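Local coordinates for DUF4348 domain-containing protein (Bacteroides fragilis, PDB 3SBU), which is of unknown function but belongs to the NTF2-like clan, whose cystatin-like fold packs helices against a curved sheet, at residues Arg170-Arg173 with Gln174-Phe178; Gly217-Asp221 with Asp222-His226. All coordinates share one frame; numbering follows the deposited sequence.

Contact 1: residues Arg170-Arg173 with Gln174-Phe178; sequences RRIR and QPLVF
Arg173 reaches forward over the turn and lays its guanidinium over the Pro175 carbonyl and beside Val177. The carbonyl oxygen lies over one face of that flat group, with Arg173 NH2 3.0 Å from Pro175 O; the N-H directions fit poorly, so this is a polar contact and no hydrogen bond. Val177 meets the same nitrogen obliquely, its CG2 3.6 Å from Arg173 NH2. Arginine suits this place because its long chain, with CG anti to the backbone N (chi1 -170°) and a bend at chi3 (85°), can follow the turn past Pro175. An apolar contact joins Ile172 CG2 to Leu176 CB at 4.0 Å; both residues are buried, as suits their hydrocarbon branches. The side chain of Gln174 runs alongside Ile172, and its amide nitrogen makes a weak hydrogen bond to Leu194 O. Behind these contacts stands a type VIb beta turn, Arg173 to Leu176, with a cis peptide bond before Pro175, which proline adopts most readily. Such turns usually lack the closing hydrogen bond, and Arg173 O, 3.2 Å from Leu176 N, indeed meets it at a poor angle. Pro175 touches Glu69 of the second subunit. The turn carries the chain from helix 165-170 into strand 176-182, where Leu176 bonds through its backbone to Leu194 of strand 189-194 and, with Ile172, packs on Trp199 of helix 196-201.

Contact 2: residues Gly217-Asp221 with Asp222-His226; sequences GQQND and DNASH
Asp222 follows directly on Asp221, and their carboxylates come fairly close, with Asp221 OD1 4.5 Å from Asp222 OD1; the like charges would probably disfavour a nearer approach. Asp222 finds its polar partner outside the loop, its OD2 accepting a hydrogen bond from Asn149 ND2. Next, Asn223 N donates to Asp221 OD1 at 2.8 Å in a fairly straight bond (161°), entering from above the carboxylate plane. A chi1 of 169° turns the Asp221 carboxylate away from its backbone N, forward over the turn. This bond from a side-chain oxygen to the main-chain N-H two residues on makes an Asx turn, superimposed on a type I beta turn from Asp221 to Ala224. Aspartate suits the first position because its short side chain brings OD1 within range of the Asn223 N-H. The amide of Asn223 stands almost perpendicular to the Asp221 carboxylate, the planes 88° apart. Ala224 then closes the beta turn, its N donating to Asp221 O at 3.1 Å, and its small methyl fits close to that oxygen, with Ala224 CB 3.2 Å from Asp221 O. From Ser225 the chain passes to His226, which opens strand 226-230 and whose ND1 bonds back to Ser225 O.

Overall arrangement
Contact 1 precedes contact 2 along the chain; their centres lie 22 Å apart, and their nearest atoms, about 10 Å apart, do not touch. Each is a connection leading into a strand: residues 170-178 enter the two-stranded antiparallel sheet of 176-182 and 189-194, while residues 217-226 run from edge strand 212-215 of the six-stranded mixed sheet to strand 226-230 of the five-stranded antiparallel sheet. The two loops thus deliver the chain to separate sheets, which Tyr254 brings together, since its backbone bonds to Val177 and its ring meets that of His226. Of the two, only contact 1 takes part in the dimer interface.

Contact 1: residues Arg170-Arg173 with Gln174-Phe178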
ATOM      1  N   ARG A 170      -9.812  -1.323  18.505  1.00 54.02           N
ATOM      2  CA  ARG A 170      -9.837  -0.596  19.773  1.00 53.80           C
ATOM      3  C   ARG A 170      -8.406  -0.262  20.273  1.00 54.84           C
ATOM      4  O   ARG A 170      -8.263   0.505  21.229  1.00 53.60           O
ATOM      5  CB  ARG A 170     -10.586  -1.411  20.856  1.00 57.09           C
ATOM      6  CG  ARG A 170     -12.031  -1.752  20.532  1.00 75.47           C
ATOM      7  CD  ARG A 170     -12.774  -2.165  21.785  1.00 92.50           C
ATOM      8  NE  ARG A 170     -13.984  -2.921  21.458  1.00106.64           N
ATOM      9  CZ  ARG A 170     -14.384  -4.011  22.101  1.00120.50           C
ATOM     10  NH1 ARG A 170     -13.648  -4.520  23.083  1.00109.63           N
ATOM     11  NH2 ARG A 170     -15.502  -4.625  21.743  1.00104.39           N
ATOM     12  N   ARG A 171      -7.360  -0.857  19.651  1.00 48.81           N
ATOM     13  CA  ARG A 171      -5.968  -0.679  20.073  1.00 45.55           C
ATOM     14  C   ARG A 171      -5.091   0.006  18.997  1.00 48.23           C
ATOM     15  O   ARG A 171      -3.904  -0.295  18.865  1.00 45.99           O
ATOM     16  CB  ARG A 171      -5.387  -2.039  20.497  1.00 42.79           C
ATOM     17  CG  ARG A 171      -6.102  -2.669  21.711  1.00 43.20           C
ATOM     18  CD  ARG A 171      -6.006  -1.783  22.952  1.00 43.07           C
ATOM     19  NE  ARG A 171      -6.347  -2.524  24.165  1.00 48.75           N
ATOM     20  CZ  ARG A 171      -5.473  -3.201  24.902  1.00 59.65           C
ATOM     21  NH1 ARG A 171      -4.189  -3.225  24.570  1.00 45.10           N
ATOM     22  NH2 ARG A 171      -5.875  -3.850  25.980  1.00 45.72           N
ATOM     23  N   ILE A 172      -5.687   0.962  18.257  1.00 46.26           N
ATOM     24  CA  ILE A 172      -5.006   1.764  17.235  1.00 45.22           C
ATOM     25  C   ILE A 172      -5.279   3.222  17.550  1.00 48.70           C
ATOM     26  O   ILE A 172      -6.438   3.601  17.702  1.00 47.71           O
ATOM     27  CB  ILE A 172      -5.414   1.391  15.776  1.00 49.04           C
ATOM     28  CG1 ILE A 172      -4.949  -0.037  15.440  1.00 48.45           C
ATOM     29  CG2 ILE A 172      -4.847   2.421  14.751  1.00 49.66           C
ATOM     30  CD1 ILE A 172      -5.600  -0.617  14.313  1.00 52.06           C
ATOM     31  N   ARG A 173      -4.209   4.037  17.645  1.00 45.81           N
ATOM     32  CA  ARG A 173      -4.347   5.461  17.909  1.00 47.95           C
ATOM     33  C   ARG A 173      -5.032   6.116  16.711  1.00 54.14           C
ATOM     34  O   ARG A 173      -4.761   5.750  15.565  1.00 53.05           O
ATOM     35  CB  ARG A 173      -2.983   6.105  18.197  1.00 49.70           C
ATOM     36  CG  ARG A 173      -3.100   7.544  18.724  1.00 61.11           C
ATOM     37  CD  ARG A 173      -1.782   8.325  18.707  1.00 70.16           C
ATOM     38  NE  ARG A 173      -1.481   8.977  17.416  1.00 87.13           N
ATOM     39  CZ  ARG A 173      -1.768  10.250  17.109  1.00104.95           C
ATOM     40  NH1 ARG A 173      -2.376  11.035  17.993  1.00101.52           N
ATOM     41  NH2 ARG A 173      -1.476  10.734  15.905  1.00 80.13           N
ATOM     42  N   GLN A 174      -5.981   7.008  16.974  1.00 54.14           N
ATOM     43  CA  GLN A 174      -6.695   7.649  15.895  1.00 56.54           C
ATOM     44  C   GLN A 174      -6.450   9.157  15.905  1.00 63.83           C
ATOM     45  O   GLN A 174      -6.740   9.822  16.895  1.00 66.13           O
ATOM     46  CB  GLN A 174      -8.186   7.294  15.922  1.00 59.60           C
ATOM     47  CG  GLN A 174      -8.481   5.986  15.175  1.00 79.51           C
ATOM     48  CD  GLN A 174      -8.027   6.054  13.722  1.00106.53           C
ATOM     49  OE1 GLN A 174      -8.539   6.859  12.924  1.00109.27           O
ATOM     50  NE2 GLN A 174      -7.006   5.268  13.366  1.00 87.06           N
ATOM     51  N   PRO A 175      -5.878   9.710  14.812  1.00 60.74           N
ATOM     52  CA  PRO A 175      -5.448   9.017  13.583  1.00 59.00           C
ATOM     53  C   PRO A 175      -4.095   8.306  13.762  1.00 56.44           C
ATOM     54  O   PRO A 175      -3.310   8.648  14.647  1.00 54.96           O
ATOM     55  CB  PRO A 175      -5.374  10.154  12.562  1.00 61.88           C
ATOM     56  CG  PRO A 175      -4.966  11.342  13.374  1.00 66.87           C
ATOM     57  CD  PRO A 175      -5.628  11.163  14.723  1.00 62.90           C
ATOM     58  N   LEU A 176      -3.860   7.278  12.944  1.00 47.81           N
ATOM     59  CA  LEU A 176      -2.638   6.507  12.947  1.00 43.56           C
ATOM     60  C   LEU A 176      -1.573   7.221  12.089  1.00 45.67           C
ATOM     61  O   LEU A 176      -1.829   7.557  10.932  1.00 44.05           O
ATOM     62  CB  LEU A 176      -2.936   5.098  12.420  1.00 43.48           C
ATOM     63  CG  LEU A 176      -1.761   4.166  12.202  1.00 46.57           C
ATOM     64  CD1 LEU A 176      -1.054   3.848  13.533  1.00 44.35           C
ATOM     65  CD2 LEU A 176      -2.228   2.884  11.559  1.00 45.48           C
ATOM     66  N   VAL A 177      -0.388   7.497  12.667  1.00 40.29           N
ATOM     67  CA  VAL A 177       0.673   8.166  11.917  1.00 38.75           C
ATOM     68  C   VAL A 177       1.204   7.175  10.860  1.00 40.75           C
ATOM     69  O   VAL A 177       1.419   5.996  11.155  1.00 39.96           O
ATOM     70  CB  VAL A 177       1.784   8.734  12.845  1.00 41.71           C
ATOM     71  CG1 VAL A 177       2.973   9.250  12.039  1.00 40.86           C
ATOM     72  CG2 VAL A 177       1.233   9.845  13.717  1.00 42.04           C
ATOM     73  N   PHE A 178       1.310   7.645   9.614  1.00 38.54           N
ATOM     74  CA  PHE A 178       1.750   6.826   8.498  1.00 38.26           C
ATOM     75  C   PHE A 178       2.880   7.508   7.788  1.00 42.77           C
ATOM     76  O   PHE A 178       2.767   8.654   7.342  1.00 44.18           O
ATOM     77  CB  PHE A 178       0.589   6.522   7.534  1.00 41.14           C
ATOM     78  CG  PHE A 178       0.863   5.581   6.399  1.00 43.10           C
ATOM     79  CD1 PHE A 178       1.495   4.372   6.618  1.00 45.21           C
ATOM     80  CD2 PHE A 178       0.405   5.866   5.120  1.00 45.76           C
ATOM     81  CE1 PHE A 178       1.707   3.497   5.567  1.00 46.67           C
ATOM     82  CE2 PHE A 178       0.580   4.972   4.084  1.00 49.54           C
ATOM     83  CZ  PHE A 178       1.229   3.799   4.310  1.00 47.01           C
TER

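Contact 2: residues Gly217-Asp221 with Asp222-His226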
ATOM      1  N   GLY A 217      21.876  -7.311  19.525  1.00 43.30           N
ATOM      2  CA  GLY A 217      22.268  -6.541  20.704  1.00 43.64           C
ATOM      3  C   GLY A 217      21.272  -5.443  21.097  1.00 45.00           C
ATOM      4  O   GLY A 217      21.540  -4.677  22.019  1.00 44.03           O
ATOM      5  N   GLN A 218      20.100  -5.364  20.429  1.00 39.02           N
ATOM      6  CA  GLN A 218      19.087  -4.371  20.771  1.00 37.53           C
ATOM      7  C   GLN A 218      18.439  -4.676  22.119  1.00 41.00           C
ATOM      8  O   GLN A 218      18.208  -5.824  22.441  1.00 40.85           O
ATOM      9  CB  GLN A 218      17.992  -4.229  19.673  1.00 37.69           C
ATOM     10  CG  GLN A 218      17.012  -5.429  19.524  1.00 33.24           C
ATOM     11  CD  GLN A 218      17.504  -6.435  18.519  1.00 42.87           C
ATOM     12  OE1 GLN A 218      18.711  -6.643  18.319  1.00 36.85           O
ATOM     13  NE2 GLN A 218      16.556  -7.128  17.898  1.00 32.20           N
ATOM     14  N   GLN A 219      18.102  -3.636  22.865  1.00 38.43           N
ATOM     15  CA  GLN A 219      17.416  -3.753  24.150  1.00 39.16           C
ATOM     16  C   GLN A 219      16.085  -4.461  23.956  1.00 41.72           C
ATOM     17  O   GLN A 219      15.323  -4.173  23.000  1.00 36.57           O
ATOM     18  CB  GLN A 219      17.191  -2.362  24.768  1.00 40.41           C
ATOM     19  CG  GLN A 219      16.547  -2.418  26.160  1.00 41.22           C
ATOM     20  CD  GLN A 219      16.151  -1.042  26.571  1.00 50.57           C
ATOM     21  OE1 GLN A 219      16.952  -0.287  27.141  1.00 41.96           O
ATOM     22  NE2 GLN A 219      14.893  -0.707  26.323  1.00 38.63           N
ATOM     23  N   ASN A 220      15.865  -5.423  24.841  1.00 43.27           N
ATOM     24  CA  ASN A 220      14.655  -6.225  24.905  1.00 44.83           C
ATOM     25  C   ASN A 220      14.257  -6.281  26.365  1.00 50.67           C
ATOM     26  O   ASN A 220      14.571  -7.242  27.066  1.00 52.18           O
ATOM     27  CB  ASN A 220      14.926  -7.608  24.307  1.00 48.85           C
ATOM     28  CG  ASN A 220      13.720  -8.489  24.167  1.00 73.92           C
ATOM     29  OD1 ASN A 220      13.850  -9.678  23.886  1.00 78.36           O
ATOM     30  ND2 ASN A 220      12.527  -7.933  24.297  1.00 63.56           N
ATOM     31  N   ASP A 221      13.640  -5.200  26.846  1.00 46.76           N
ATOM     32  CA  ASP A 221      13.245  -5.066  28.254  1.00 46.48           C
ATOM     33  C   ASP A 221      11.733  -5.228  28.350  1.00 50.05           C
ATOM     34  O   ASP A 221      11.008  -4.537  27.638  1.00 47.25           O
ATOM     35  CB  ASP A 221      13.741  -3.705  28.775  1.00 48.89           C
ATOM     36  CG  ASP A 221      13.250  -3.197  30.130  1.00 70.27           C
ATOM     37  OD1 ASP A 221      12.607  -3.979  30.870  1.00 70.50           O
ATOM     38  OD2 ASP A 221      13.494  -1.999  30.442  1.00 83.72           O
ATOM     39  N   ASP A 222      11.228  -6.132  29.231  1.00 48.69           N
ATOM     40  CA  ASP A 222       9.771  -6.323  29.292  1.00 48.65           C
ATOM     41  C   ASP A 222       9.079  -5.164  30.008  1.00 49.24           C
ATOM     42  O   ASP A 222       7.873  -5.056  29.902  1.00 51.02           O
ATOM     43  CB  ASP A 222       9.352  -7.693  29.868  1.00 53.54           C
ATOM     44  CG  ASP A 222       9.850  -7.944  31.264  1.00 71.05           C
ATOM     45  OD1 ASP A 222      11.083  -8.131  31.430  1.00 75.98           O
ATOM     46  OD2 ASP A 222       9.010  -8.006  32.184  1.00 76.14           O
ATOM     47  N   ASN A 223       9.819  -4.236  30.612  1.00 44.43           N
ATOM     48  CA  ASN A 223       9.198  -3.036  31.171  1.00 43.79           C
ATOM     49  C   ASN A 223       9.169  -1.868  30.141  1.00 42.32           C
ATOM     50  O   ASN A 223       8.533  -0.847  30.402  1.00 40.23           O
ATOM     51  CB  ASN A 223       9.914  -2.607  32.446  1.00 50.05           C
ATOM     52  CG  ASN A 223       9.893  -3.676  33.509  1.00 88.26           C
ATOM     53  OD1 ASN A 223       8.828  -4.217  33.873  1.00 81.74           O
ATOM     54  ND2 ASN A 223      11.084  -4.044  33.979  1.00 82.28           N
ATOM     55  N   ALA A 224       9.853  -2.014  28.984  1.00 37.63           N
ATOM     56  CA  ALA A 224       9.885  -0.959  27.928  1.00 36.44           C
ATOM     57  C   ALA A 224       8.453  -0.517  27.568  1.00 37.60           C
ATOM     58  O   ALA A 224       7.591  -1.371  27.410  1.00 35.43           O
ATOM     59  CB  ALA A 224      10.598  -1.487  26.685  1.00 35.66           C
ATOM     60  N   SER A 225       8.190   0.786  27.470  1.00 33.82           N
ATOM     61  CA  SER A 225       6.854   1.299  27.140  1.00 32.47           C
ATOM     62  C   SER A 225       6.636   1.446  25.608  1.00 37.74           C
ATOM     63  O   SER A 225       5.544   1.811  25.175  1.00 38.50           O
ATOM     64  CB  SER A 225       6.586   2.616  27.867  1.00 33.44           C
ATOM     65  OG  SER A 225       7.442   3.633  27.391  1.00 43.14           O
ATOM     66  N   HIS A 226       7.668   1.173  24.802  1.00 33.15           N
ATOM     67  CA  HIS A 226       7.564   1.095  23.352  1.00 31.52           C
ATOM     68  C   HIS A 226       7.984  -0.264  22.897  1.00 34.99           C
ATOM     69  O   HIS A 226       8.874  -0.880  23.491  1.00 33.07           O
ATOM     70  CB  HIS A 226       8.438   2.122  22.609  1.00 31.92           C
ATOM     71  CG  HIS A 226       7.934   3.527  22.575  1.00 35.03           C
ATOM     72  ND1 HIS A 226       6.736   3.907  23.160  1.00 37.76           N
ATOM     73  CD2 HIS A 226       8.529   4.614  22.058  1.00 35.58           C
ATOM     74  CE1 HIS A 226       6.635   5.206  22.954  1.00 36.45           C
ATOM     75  NE2 HIS A 226       7.680   5.663  22.277  1.00 36.70           N
TER